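Local coordinates for protein zinc chaperone AztD (Citrobacter koseri, PDB 6CMK) that acts as a periplasmic zinc chaperone of the AztABCD transport system, binding zinc and handing one zinc ion directly to the solute-binding protein AztC, at residues Lys113-Glu118 with Ser150-Gly155; Val181-Pro186 with Gly195-Asp200; Ile280-Pro285 with Ile325-Gly330; Asp366-Lys371 with Glu389-Asn394. All coordinates share one frame; numbering follows the deposited sequence.

Contact 1 of 4, residues Lys113-Glu118 with Ser150-Gly155; sequences KLLPLE and SAVLKG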
loop_
_atom_site.group_PDB
_atom_site.type_symbol
_atom_site.label_atom_id
_atom_site.label_comp_id
_atom_site.label_asym_id
_atom_site.label_seq_id
_atom_site.Cartn_x
_atom_site.Cartn_y
_atom_site.Cartn_z
ATOM N N LYS B 113 11.594 -14.293 -14.677
ATOM C CA LYS B 113 11.346 -15.228 -15.764
ATOM C C LYS B 113 10.382 -14.643 -16.786
ATOM O O LYS B 113 9.531 -13.802 -16.474
ATOM C CB LYS B 113 10.814 -16.566 -15.233
ATOM C CG LYS B 113 9.445 -16.505 -14.581
ATOM C CD LYS B 113 9.062 -17.859 -14.002
ATOM C CE LYS B 113 7.902 -17.750 -13.022
ATOM N NZ LYS B 113 8.283 -17.072 -11.751
ATOM N N LEU B 114 10.540 -15.099 -18.021
ATOM C CA LEU B 114 9.600 -14.763 -19.077
ATOM C C LEU B 114 8.342 -15.593 -18.886
ATOM O O LEU B 114 8.412 -16.821 -18.784
ATOM C CB LEU B 114 10.212 -15.046 -20.447
ATOM C CG LEU B 114 10.611 -13.883 -21.350
ATOM C CD1 LEU B 114 11.218 -14.453 -22.622
ATOM C CD2 LEU B 114 9.432 -12.991 -21.686
ATOM N N LEU B 115 7.209 -14.929 -18.818
ATOM C CA LEU B 115 5.955 -15.642 -18.676
ATOM C C LEU B 115 5.421 -16.040 -20.040
ATOM O O LEU B 115 5.830 -15.490 -21.072
ATOM C CB LEU B 115 4.941 -14.776 -17.945
ATOM C CG LEU B 115 5.215 -14.598 -16.451
ATOM C CD1 LEU B 115 4.366 -13.473 -15.895
ATOM C CD2 LEU B 115 4.983 -15.893 -15.674
ATOM N N PRO B 116 4.521 -17.029 -20.085
ATOM C CA PRO B 116 3.953 -17.434 -21.380
ATOM C C PRO B 116 2.990 -16.417 -21.966
ATOM O O PRO B 116 2.732 -16.468 -23.177
ATOM C CB PRO B 116 3.242 -18.757 -21.057
ATOM C CG PRO B 116 2.943 -18.680 -19.597
ATOM C CD PRO B 116 4.082 -17.909 -18.986
ATOM N N LEU B 117 2.446 -15.509 -21.156
ATOM C CA LEU B 117 1.494 -14.535 -21.669
ATOM C C LEU B 117 2.155 -13.627 -22.693
ATOM O O LEU B 117 3.126 -12.924 -22.384
ATOM C CB LEU B 117 0.907 -13.686 -20.543
ATOM C CG LEU B 117 -0.014 -12.567 -21.057
ATOM C CD1 LEU B 117 -1.310 -13.157 -21.561
ATOM C CD2 LEU B 117 -0.324 -11.566 -19.984
ATOM N N GLU B 118 1.595 -13.625 -23.898
ATOM C CA GLU B 118 1.895 -12.635 -24.920
ATOM C C GLU B 118 0.586 -12.021 -25.387
ATOM O O GLU B 118 -0.421 -12.720 -25.523
ATOM C CB GLU B 118 2.608 -13.239 -26.125
ATOM C CG GLU B 118 4.004 -13.753 -25.874
ATOM C CD GLU B 118 4.668 -14.200 -27.164
ATOM O OE1 GLU B 118 3.958 -14.319 -28.184
ATOM O OE2 GLU B 118 5.895 -14.422 -27.161
ATOM N N SER B 150 -3.326 -11.102 -11.785
ATOM C CA SER B 150 -3.358 -12.353 -11.037
ATOM C C SER B 150 -3.422 -13.541 -11.985
ATOM O O SER B 150 -2.684 -14.522 -11.824
ATOM C CB SER B 150 -4.538 -12.353 -10.066
ATOM O OG SER B 150 -4.674 -13.617 -9.434
ATOM N N ALA B 151 -4.271 -13.449 -13.008
ATOM C CA ALA B 151 -4.332 -14.498 -14.022
ATOM C C ALA B 151 -3.005 -14.635 -14.759
ATOM O O ALA B 151 -2.503 -15.748 -14.958
ATOM C CB ALA B 151 -5.463 -14.196 -15.002
ATOM N N VAL B 152 -2.411 -13.510 -15.156
ATOM C CA VAL B 152 -1.150 -13.545 -15.892
ATOM C C VAL B 152 -0.086 -14.295 -15.098
ATOM O O VAL B 152 0.638 -15.140 -15.634
ATOM C CB VAL B 152 -0.697 -12.113 -16.222
ATOM C CG1 VAL B 152 0.671 -12.113 -16.909
ATOM C CG2 VAL B 152 -1.758 -11.427 -17.060
ATOM N N LEU B 153 0.038 -13.982 -13.808
ATOM C CA LEU B 153 1.079 -14.608 -12.998
ATOM C C LEU B 153 0.864 -16.105 -12.846
ATOM O O LEU B 153 1.840 -16.846 -12.669
ATOM C CB LEU B 153 1.142 -13.954 -11.618
ATOM C CG LEU B 153 1.852 -12.610 -11.601
ATOM C CD1 LEU B 153 1.510 -11.863 -10.319
ATOM C CD2 LEU B 153 3.348 -12.848 -11.749
ATOM N N LYS B 154 -0.391 -16.570 -12.886
ATOM C CA LYS B 154 -0.671 -17.997 -12.865
ATOM C C LYS B 154 -0.423 -18.666 -14.208
ATOM O O LYS B 154 -0.547 -19.891 -14.298
ATOM C CB LYS B 154 -2.125 -18.271 -12.476
ATOM C CG LYS B 154 -2.621 -17.732 -11.149
ATOM C CD LYS B 154 -4.060 -18.202 -10.981
ATOM C CE LYS B 154 -4.904 -17.313 -10.093
ATOM N NZ LYS B 154 -6.344 -17.675 -10.253
ATOM N N GLY B 155 -0.101 -17.899 -15.245
ATOM C CA GLY B 155 0.028 -18.457 -16.574
ATOM C C GLY B 155 -1.277 -18.614 -17.316
ATOM O O GLY B 155 -1.359 -19.441 -18.236
HETATM O O HOH W 1 1.527 -15.975 -18.204
#
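Val152 O, in the last turn of the short helix 149-153, receives two donors: Gly155 N at 2.9 Å, part of the Schellman motif that ends the helix, and a water that donates to Val152 O at 2.8 Å. The same water accepts a weak bond from Leu117 N (3.1 Å from its oxygen), so it bridges the helix end to the corner at Pro116. The other contacts are apolar. With CG anti to the backbone N (chi1 175°), Leu117 sends CD2 onto the forked end of Val152 and meets CG1 and CG2 alike at 3.3 Å, tighter than usual for methyl groups, the two side chains crossing at about a right angle. Leu115 reaches over beside them, its CD1 4.1 Å from Val152 CG1 and 4.3 Å from Leu153 CD2. Pro116 CG lies 4.2 Å from Gly155 CA on the solvent side. Leu147 of strand 143-148 touches both Leu117 and Val152. The helix belongs to the propeller blade after that of strand 113-120, and no direct hydrogen bond joins the two segments. The association of these neighbouring blades here therefore rests on methyl packing, with one water taking up backbone polarity at the edge.

Contact 2 of 4, residues Val181-Pro186 with Gly195-Asp200; sequences VSIPNP and GARVVD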
loop_
_atom_site.group_PDB
_atom_site.type_symbol
_atom_site.label_atom_id
_atom_site.label_comp_id
_atom_site.label_asym_id
_atom_site.label_seq_id
_atom_site.Cartn_x
_atom_site.Cartn_y
_atom_site.Cartn_z
ATOM N N VAL B 181 -11.874 4.928 -22.680
ATOM C CA VAL B 181 -11.124 4.815 -23.922
ATOM C C VAL B 181 -11.189 6.140 -24.658
ATOM O O VAL B 181 -12.167 6.888 -24.564
ATOM C CB VAL B 181 -11.644 3.679 -24.839
ATOM C CG1 VAL B 181 -11.552 2.342 -24.140
ATOM C CG2 VAL B 181 -13.069 3.948 -25.286
ATOM N N SER B 182 -10.140 6.407 -25.416
ATOM C CA SER B 182 -10.097 7.589 -26.250
ATOM C C SER B 182 -11.012 7.411 -27.454
ATOM O O SER B 182 -11.287 6.292 -27.898
ATOM C CB SER B 182 -8.665 7.841 -26.694
ATOM O OG SER B 182 -8.142 6.690 -27.321
ATOM N N ILE B 183 -11.483 8.534 -27.972
ATOM C CA ILE B 183 -12.449 8.588 -29.066
ATOM C C ILE B 183 -11.688 8.956 -30.333
ATOM O O ILE B 183 -11.018 9.993 -30.352
ATOM C CB ILE B 183 -13.549 9.620 -28.774
ATOM C CG1 ILE B 183 -14.320 9.238 -27.500
ATOM C CG2 ILE B 183 -14.480 9.778 -29.971
ATOM C CD1 ILE B 183 -15.127 10.386 -26.933
ATOM N N PRO B 184 -11.750 8.164 -31.405
ATOM C CA PRO B 184 -11.010 8.539 -32.615
ATOM C C PRO B 184 -11.608 9.783 -33.248
ATOM O O PRO B 184 -12.810 10.048 -33.150
ATOM C CB PRO B 184 -11.173 7.321 -33.531
ATOM C CG PRO B 184 -12.470 6.693 -33.081
ATOM C CD PRO B 184 -12.518 6.916 -31.588
ATOM N N ASN B 185 -10.751 10.548 -33.911
ATOM C CA ASN B 185 -11.209 11.690 -34.679
ATOM C C ASN B 185 -12.149 11.195 -35.770
ATOM O O ASN B 185 -11.750 10.341 -36.574
ATOM C CB ASN B 185 -10.019 12.431 -35.280
ATOM C CG ASN B 185 -10.434 13.645 -36.090
ATOM O OD1 ASN B 185 -11.281 13.562 -36.974
ATOM N ND2 ASN B 185 -9.830 14.787 -35.781
ATOM N N PRO B 186 -13.398 11.668 -35.819
ATOM C CA PRO B 186 -14.385 11.050 -36.717
ATOM C C PRO B 186 -14.167 11.359 -38.185
ATOM O O PRO B 186 -14.801 10.710 -39.028
ATOM C CB PRO B 186 -15.717 11.625 -36.221
ATOM C CG PRO B 186 -15.355 12.899 -35.543
ATOM C CD PRO B 186 -14.016 12.641 -34.900
ATOM N N GLY B 195 -11.290 13.037 -27.527
ATOM C CA GLY B 195 -11.848 12.995 -26.192
ATOM C C GLY B 195 -11.772 11.578 -25.662
ATOM O O GLY B 195 -11.043 10.744 -26.204
ATOM N N ALA B 196 -12.545 11.318 -24.612
ATOM C CA ALA B 196 -12.574 10.007 -23.982
ATOM C C ALA B 196 -13.999 9.706 -23.554
ATOM O O ALA B 196 -14.809 10.613 -23.355
ATOM C CB ALA B 196 -11.642 9.928 -22.770
ATOM N N ARG B 197 -14.292 8.419 -23.390
ATOM C CA ARG B 197 -15.608 8.017 -22.926
ATOM C C ARG B 197 -15.510 6.779 -22.051
ATOM O O ARG B 197 -14.580 5.977 -22.168
ATOM C CB ARG B 197 -16.565 7.738 -24.092
ATOM C CG ARG B 197 -16.152 6.589 -25.004
ATOM C CD ARG B 197 -17.293 6.216 -25.954
ATOM N NE ARG B 197 -17.652 7.300 -26.864
ATOM C CZ ARG B 197 -17.363 7.342 -28.165
ATOM N NH1 ARG B 197 -16.699 6.357 -28.754
ATOM N NH2 ARG B 197 -17.748 8.384 -28.894
ATOM N N VAL B 198 -16.499 6.633 -21.183
ATOM C CA VAL B 198 -16.682 5.407 -20.416
ATOM C C VAL B 198 -17.373 4.380 -21.303
ATOM O O VAL B 198 -18.340 4.703 -22.002
ATOM C CB VAL B 198 -17.505 5.684 -19.148
ATOM C CG1 VAL B 198 -17.732 4.396 -18.363
ATOM C CG2 VAL B 198 -16.823 6.740 -18.274
ATOM N N VAL B 199 -16.876 3.143 -21.287
ATOM C CA VAL B 199 -17.575 2.021 -21.900
ATOM C C VAL B 199 -17.657 0.892 -20.880
ATOM O O VAL B 199 -16.811 0.782 -19.989
ATOM C CB VAL B 199 -16.891 1.534 -23.203
ATOM C CG1 VAL B 199 -16.864 2.647 -24.243
ATOM C CG2 VAL B 199 -15.489 0.995 -22.923
ATOM N N ASP B 200 -18.698 0.063 -20.992
ATOM C CA ASP B 200 -18.693 -1.170 -20.220
ATOM C C ASP B 200 -17.807 -2.178 -20.947
ATOM O O ASP B 200 -17.189 -1.866 -21.971
ATOM C CB ASP B 200 -20.118 -1.672 -19.960
ATOM C CG ASP B 200 -20.832 -2.135 -21.204
ATOM O OD1 ASP B 200 -20.171 -2.466 -22.206
ATOM O OD2 ASP B 200 -22.085 -2.178 -21.165
#
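Ile183 and Arg197 meet on one face of an antiparallel beta hairpin, their side chains crossing at about a right angle. Ile183 CG1 lies over the centre of one face of the guanidinium, 3.6 Å from Arg197 CZ, and on the same face the CG2 branch comes to 3.7 Å from Arg197 NH2. A bend at chi3 (63°) turns the arginine chain back along the strand to lay the flat group on the isoleucine, while Arg197 NE is held by a salt bridge to Asp209. Ile183 CD1 continues toward the backbone of the facing strand, 3.6 Å from Ala196 N. Farther along this face Val181 CG2 is 4.1 Å from Arg197 CG, the two chains crossing obliquely, and equally far from Val199 CG1. Beneath this layer Val181 and Arg197 form a hydrogen-bonded pair, with Val181 N to Arg197 O and Arg197 N to Val181 O both 2.9 Å. Ile183 N also bonds Gly195 O, where the pairing becomes looser. Ser182 and Ala196, a non-hydrogen-bonded pair, point to the other face, where Ser182 OG bonds His168 and Val171 N; His168 directly precedes His169, a ligand of zinc site 1 whose side chain is about 8 Å from that of Ser182. In the fourth propeller blade, strand 178-183 thus lies between strands 172-174 and 195-200, and strand 195-200 pairs on its far side with strands 205-206 and 208-211.

Contact 3 of 4, residues Ile280-Pro285 with Ile325-Gly330; sequences IILVDP and IDVLKG
Leu282 and Val327 meet between adjacent blades of the beta propeller: strand 279-283 is the third strand of one blade, and residues 325-330 end the third strand of the next and turn toward its fourth. The close part of the interface gathers round one methyl. Leu282 CD2 comes to 3.6 Å from Val327 O and 3.9 Å from Gly330 CA, and it also touches Val327 CG1 at 4.2 Å. Leu282 CG stands anti to its own carbonyl carbon (chi1 -72°), and the branch carrying CD2 rests against the open side of the turn, between Val327 and Gly330, where Gly330, at positive phi, presents bare backbone. Deeper between the blades the packing is lighter across the segments: Ile280 and Ile325 approach tip to tip, CD1 to CD1 at 4.2 Å, with Ile294 and Val315 touching both and completing a buried aliphatic layer. The other end faces outward. Val327 is partly exposed and has a triethylene glycol molecule next to it, while Leu328 and Lys329 extend into solvent without reaching strand 279-283. No hydrogen bond crosses between the segments; the turn bonds to itself, weakly through Gly330 N. Asp326 forms an Asx motif in which its OD1 accepts from Lys329 N at 3.1 Å, the donor lying above the carboxylate plane rather than within it.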
loop_
_atom_site.group_PDB
_atom_site.type_symbol
_atom_site.label_atom_id
_atom_site.label_comp_id
_atom_site.label_asym_id
_atom_site.label_seq_id
_atom_site.Cartn_x
_atom_site.Cartn_y
_atom_site.Cartn_z
ATOM N N ILE B 280 7.734 22.289 -17.843
ATOM C CA ILE B 280 6.848 21.285 -17.268
ATOM C C ILE B 280 5.824 22.002 -16.404
ATOM O O ILE B 280 6.027 23.138 -15.971
ATOM C CB ILE B 280 7.595 20.211 -16.436
ATOM C CG1 ILE B 280 8.397 20.845 -15.289
ATOM C CG2 ILE B 280 8.492 19.375 -17.329
ATOM C CD1 ILE B 280 9.094 19.825 -14.372
ATOM N N ILE B 281 4.695 21.333 -16.173
ATOM C CA ILE B 281 3.711 21.826 -15.220
ATOM C C ILE B 281 3.502 20.773 -14.148
ATOM O O ILE B 281 3.558 19.564 -14.401
ATOM C CB ILE B 281 2.352 22.207 -15.852
ATOM C CG1 ILE B 281 1.826 21.097 -16.764
ATOM C CG2 ILE B 281 2.460 23.539 -16.576
ATOM C CD1 ILE B 281 0.349 21.251 -17.084
ATOM N N LEU B 282 3.264 21.262 -12.939
ATOM C CA LEU B 282 2.926 20.448 -11.786
ATOM C C LEU B 282 1.456 20.688 -11.490
ATOM O O LEU B 282 1.016 21.841 -11.441
ATOM C CB LEU B 282 3.778 20.826 -10.578
ATOM C CG LEU B 282 5.264 20.449 -10.524
ATOM C CD1 LEU B 282 6.037 20.902 -11.740
ATOM C CD2 LEU B 282 5.840 21.080 -9.262
ATOM N N VAL B 283 0.702 19.610 -11.318
ATOM C CA VAL B 283 -0.747 19.692 -11.191
ATOM C C VAL B 283 -1.172 18.969 -9.925
ATOM O O VAL B 283 -0.831 17.799 -9.734
ATOM C CB VAL B 283 -1.473 19.092 -12.410
ATOM C CG1 VAL B 283 -2.948 19.430 -12.354
ATOM C CG2 VAL B 283 -0.856 19.618 -13.707
ATOM N N ASP B 284 -1.944 19.660 -9.080
ATOM C CA ASP B 284 -2.533 19.055 -7.890
ATOM C C ASP B 284 -4.018 18.808 -8.134
ATOM O O ASP B 284 -4.817 19.753 -8.070
ATOM C CB ASP B 284 -2.331 19.963 -6.678
ATOM C CG ASP B 284 -2.786 19.315 -5.382
ATOM O OD1 ASP B 284 -3.519 18.299 -5.430
ATOM O OD2 ASP B 284 -2.397 19.821 -4.312
ATOM N N PRO B 285 -4.435 17.573 -8.427
ATOM C CA PRO B 285 -5.840 17.334 -8.782
ATOM C C PRO B 285 -6.787 17.396 -7.599
ATOM O O PRO B 285 -8.009 17.356 -7.804
ATOM C CB PRO B 285 -5.802 15.931 -9.380
ATOM C CG PRO B 285 -4.721 15.256 -8.605
ATOM C CD PRO B 285 -3.659 16.318 -8.424
ATOM N N ILE B 325 13.360 17.970 -8.856
ATOM C CA ILE B 325 12.166 18.795 -8.719
ATOM C C ILE B 325 11.634 18.657 -7.302
ATOM O O ILE B 325 11.238 17.563 -6.883
ATOM C CB ILE B 325 11.074 18.393 -9.720
ATOM C CG1 ILE B 325 11.610 18.409 -11.147
ATOM C CG2 ILE B 325 9.866 19.310 -9.560
ATOM C CD1 ILE B 325 12.197 19.739 -11.564
ATOM N N ASP B 326 11.574 19.779 -6.589
ATOM C CA ASP B 326 10.878 19.862 -5.303
ATOM C C ASP B 326 9.430 20.202 -5.620
ATOM O O ASP B 326 9.104 21.345 -5.954
ATOM C CB ASP B 326 11.530 20.902 -4.402
ATOM C CG ASP B 326 10.861 21.008 -3.044
ATOM O OD1 ASP B 326 9.663 20.671 -2.918
ATOM O OD2 ASP B 326 11.546 21.433 -2.091
ATOM N N VAL B 327 8.565 19.192 -5.537
ATOM C CA VAL B 327 7.198 19.319 -6.030
ATOM C C VAL B 327 6.395 20.294 -5.178
ATOM O O VAL B 327 5.579 21.065 -5.695
ATOM C CB VAL B 327 6.540 17.927 -6.093
ATOM C CG1 VAL B 327 5.101 18.022 -6.541
ATOM C CG2 VAL B 327 7.320 17.035 -7.051
ATOM N N LEU B 328 6.607 20.282 -3.864
ATOM C CA LEU B 328 5.852 21.186 -2.999
ATOM C C LEU B 328 6.310 22.633 -3.142
ATOM O O LEU B 328 5.485 23.549 -3.056
ATOM C CB LEU B 328 5.952 20.707 -1.550
ATOM C CG LEU B 328 5.259 19.341 -1.418
ATOM C CD1 LEU B 328 5.545 18.661 -0.091
ATOM C CD2 LEU B 328 3.751 19.481 -1.618
ATOM N N LYS B 329 7.599 22.870 -3.376
ATOM C CA LYS B 329 8.047 24.234 -3.616
ATOM C C LYS B 329 7.824 24.678 -5.055
ATOM O O LYS B 329 7.834 25.883 -5.329
ATOM C CB LYS B 329 9.523 24.375 -3.253
ATOM C CG LYS B 329 9.818 24.135 -1.781
ATOM C CD LYS B 329 11.264 24.456 -1.443
ATOM C CE LYS B 329 11.436 24.770 0.033
ATOM N NZ LYS B 329 12.827 25.189 0.351
ATOM N N GLY B 330 7.614 23.741 -5.975
ATOM C CA GLY B 330 7.394 24.107 -7.361
ATOM C C GLY B 330 8.630 24.654 -8.041
ATOM O O GLY B 330 8.532 25.614 -8.818
#

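Contact 4 of 4, residues Asp366-Lys371 with Glu389-Asn394; sequences DPLKSK and EGQPFN
The closure of the beta propeller runs through this contact: residues 389-394 lead from the outer strand of the last blade into strand 392-403, the innermost strand of the sheet begun by the N-terminal strands, and they pass along the turn 366-371 on the way. That turn is a 3-10 segment ending in a G1 beta bulge, where Ser370 and Lys371 both face Asp366. The outer side of the turn is tied down by Ser370 OG, which donates to Gly390 O at 2.7 Å, in the carbonyl plane. With OG anti to the carbonyl carbon (chi1 -54°), the hydroxyl extends to the linker, and a water bonded to Gly390 N at 3.0 Å adds a weak link to Ser370 OG. Farther in, two prolines carry the packing. The ring of Pro392 lies along the turn, its CD 3.8 Å from Ser370 CA and its CG near Lys371 N, while Ile40 touches it from strand 32-42. At the exposed edge Leu368 and Gln391 run side by side, pointing the same way, with Leu368 CD2 3.3 Å from Gln391 OE1. Gln391 CA makes a fairly straight CA-H...O contact with Pro367 O (3.6 Å, 162° at the hydrogen). The ring of Pro367 covers Pro392 O, a buried carbonyl oxygen with no hydrogen-bond partner in the model, which lies 3.1 Å from Pro367 CB.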
loop_
_atom_site.group_PDB
_atom_site.type_symbol
_atom_site.label_atom_id
_atom_site.label_comp_id
_atom_site.label_asym_id
_atom_site.label_seq_id
_atom_site.Cartn_x
_atom_site.Cartn_y
_atom_site.Cartn_z
ATOM N N ASP B 366 22.791 5.612 -20.082
ATOM C CA ASP B 366 23.663 6.391 -20.962
ATOM C C ASP B 366 23.891 5.504 -22.174
ATOM O O ASP B 366 24.942 4.860 -22.299
ATOM C CB ASP B 366 24.972 6.781 -20.272
ATOM C CG ASP B 366 25.753 7.813 -21.053
ATOM O OD1 ASP B 366 25.440 7.999 -22.246
ATOM O OD2 ASP B 366 26.687 8.430 -20.488
ATOM N N PRO B 367 22.916 5.437 -23.087
ATOM C CA PRO B 367 22.979 4.397 -24.132
ATOM C C PRO B 367 24.231 4.462 -24.992
ATOM O O PRO B 367 24.789 3.412 -25.326
ATOM C CB PRO B 367 21.699 4.633 -24.951
ATOM C CG PRO B 367 21.113 5.924 -24.475
ATOM C CD PRO B 367 21.634 6.163 -23.095
ATOM N N LEU B 368 24.700 5.658 -25.346
ATOM C CA LEU B 368 25.867 5.768 -26.212
ATOM C C LEU B 368 27.150 5.304 -25.534
ATOM O O LEU B 368 28.142 5.061 -26.227
ATOM C CB LEU B 368 26.025 7.213 -26.692
ATOM C CG LEU B 368 24.844 7.761 -27.497
ATOM C CD1 LEU B 368 25.193 9.109 -28.106
ATOM C CD2 LEU B 368 24.397 6.781 -28.577
ATOM N N LYS B 369 27.166 5.191 -24.204
ATOM C CA LYS B 369 28.339 4.724 -23.480
ATOM C C LYS B 369 28.159 3.325 -22.902
ATOM O O LYS B 369 29.046 2.841 -22.194
ATOM C CB LYS B 369 28.691 5.705 -22.365
ATOM C CG LYS B 369 28.997 7.118 -22.840
ATOM C CD LYS B 369 30.331 7.218 -23.566
ATOM C CE LYS B 369 30.651 8.664 -23.919
ATOM N NZ LYS B 369 30.846 9.519 -22.712
ATOM N N SER B 370 27.040 2.666 -23.185
ATOM C CA SER B 370 26.791 1.310 -22.711
ATOM C C SER B 370 26.943 1.219 -21.194
ATOM O O SER B 370 27.610 0.329 -20.668
ATOM C CB SER B 370 27.725 0.316 -23.401
ATOM O OG SER B 370 27.644 0.418 -24.809
ATOM N N LYS B 371 26.312 2.150 -20.478
ATOM C CA LYS B 371 26.382 2.112 -19.023
ATOM C C LYS B 371 25.142 2.750 -18.419
ATOM O O LYS B 371 24.363 3.421 -19.103
ATOM C CB LYS B 371 27.652 2.801 -18.499
ATOM C CG LYS B 371 27.738 4.310 -18.729
ATOM C CD LYS B 371 29.110 4.887 -18.299
ATOM C CE LYS B 371 30.280 4.303 -19.099
ATOM N NZ LYS B 371 31.632 4.720 -18.610
ATOM N N GLU B 389 26.068 -4.034 -21.901
ATOM C CA GLU B 389 26.445 -4.039 -23.303
ATOM C C GLU B 389 25.279 -3.576 -24.170
ATOM O O GLU B 389 24.107 -3.775 -23.839
ATOM C CB GLU B 389 26.933 -5.422 -23.735
ATOM C CG GLU B 389 26.031 -6.594 -23.377
ATOM C CD GLU B 389 26.687 -7.928 -23.684
ATOM O OE1 GLU B 389 27.933 -7.971 -23.766
ATOM O OE2 GLU B 389 25.961 -8.931 -23.850
ATOM N N GLY B 390 25.615 -2.906 -25.267
ATOM C CA GLY B 390 24.609 -2.381 -26.163
ATOM C C GLY B 390 24.276 -0.923 -25.919
ATOM O O GLY B 390 25.129 -0.122 -25.523
ATOM N N GLN B 391 23.020 -0.572 -26.178
ATOM C CA GLN B 391 22.493 0.772 -25.978
ATOM C C GLN B 391 21.375 0.676 -24.950
ATOM O O GLN B 391 20.184 0.694 -25.304
ATOM C CB GLN B 391 21.993 1.373 -27.286
ATOM C CG GLN B 391 23.109 1.788 -28.204
ATOM C CD GLN B 391 22.629 2.718 -29.286
ATOM O OE1 GLN B 391 23.155 3.818 -29.460
ATOM N NE2 GLN B 391 21.613 2.284 -30.020
ATOM N N PRO B 392 21.717 0.550 -23.673
ATOM C CA PRO B 392 20.673 0.505 -22.645
ATOM C C PRO B 392 19.838 1.770 -22.712
ATOM O O PRO B 392 20.366 2.884 -22.712
ATOM C CB PRO B 392 21.464 0.398 -21.338
ATOM C CG PRO B 392 22.819 0.937 -21.663
ATOM C CD PRO B 392 23.072 0.584 -23.092
ATOM N N PHE B 393 18.525 1.588 -22.801
ATOM C CA PHE B 393 17.628 2.685 -23.140
ATOM C C PHE B 393 16.496 2.795 -22.122
ATOM O O PHE B 393 16.645 3.478 -21.104
ATOM C CB PHE B 393 17.126 2.464 -24.574
ATOM C CG PHE B 393 16.223 3.536 -25.092
ATOM C CD1 PHE B 393 16.475 4.870 -24.846
ATOM C CD2 PHE B 393 15.136 3.200 -25.874
ATOM C CE1 PHE B 393 15.634 5.854 -25.339
ATOM C CE2 PHE B 393 14.301 4.171 -26.372
ATOM C CZ PHE B 393 14.545 5.498 -26.109
ATOM N N ASN B 394 15.371 2.128 -22.364
ATOM C CA ASN B 394 14.249 2.192 -21.435
ATOM C C ASN B 394 14.535 1.400 -20.165
ATOM O O ASN B 394 15.154 0.336 -20.198
ATOM C CB ASN B 394 12.974 1.653 -22.085
ATOM C CG ASN B 394 12.499 2.508 -23.238
ATOM O OD1 ASN B 394 12.182 2.004 -24.323
ATOM N ND2 ASN B 394 12.453 3.808 -23.020
HETATM O O HOH W 2 28.508 -2.627 -25.793
#

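How the contacts relate
Only contact 2 lies within a single sheet, and there main-chain hydrogen bonds do the joining; contacts 1, 3 and 4 each bridge successive blades and have no backbone-to-backbone bond between their segments. Contacts 2 and 3 are mostly buried, whereas contacts 1 and 4 are only partly buried, and each of these two has a water at its edge. Contact 3 has no hydrogen bond across the blades and rests on aliphatic packing; contact 4 adds a serine hydroxyl bond where the ring of blades closes. Contacts 1 and 3 lie on opposite sides of the chain's centre, as do contacts 2 and 4, so the four are spread round the propeller. Contact 2 alone approaches a high-affinity zinc site.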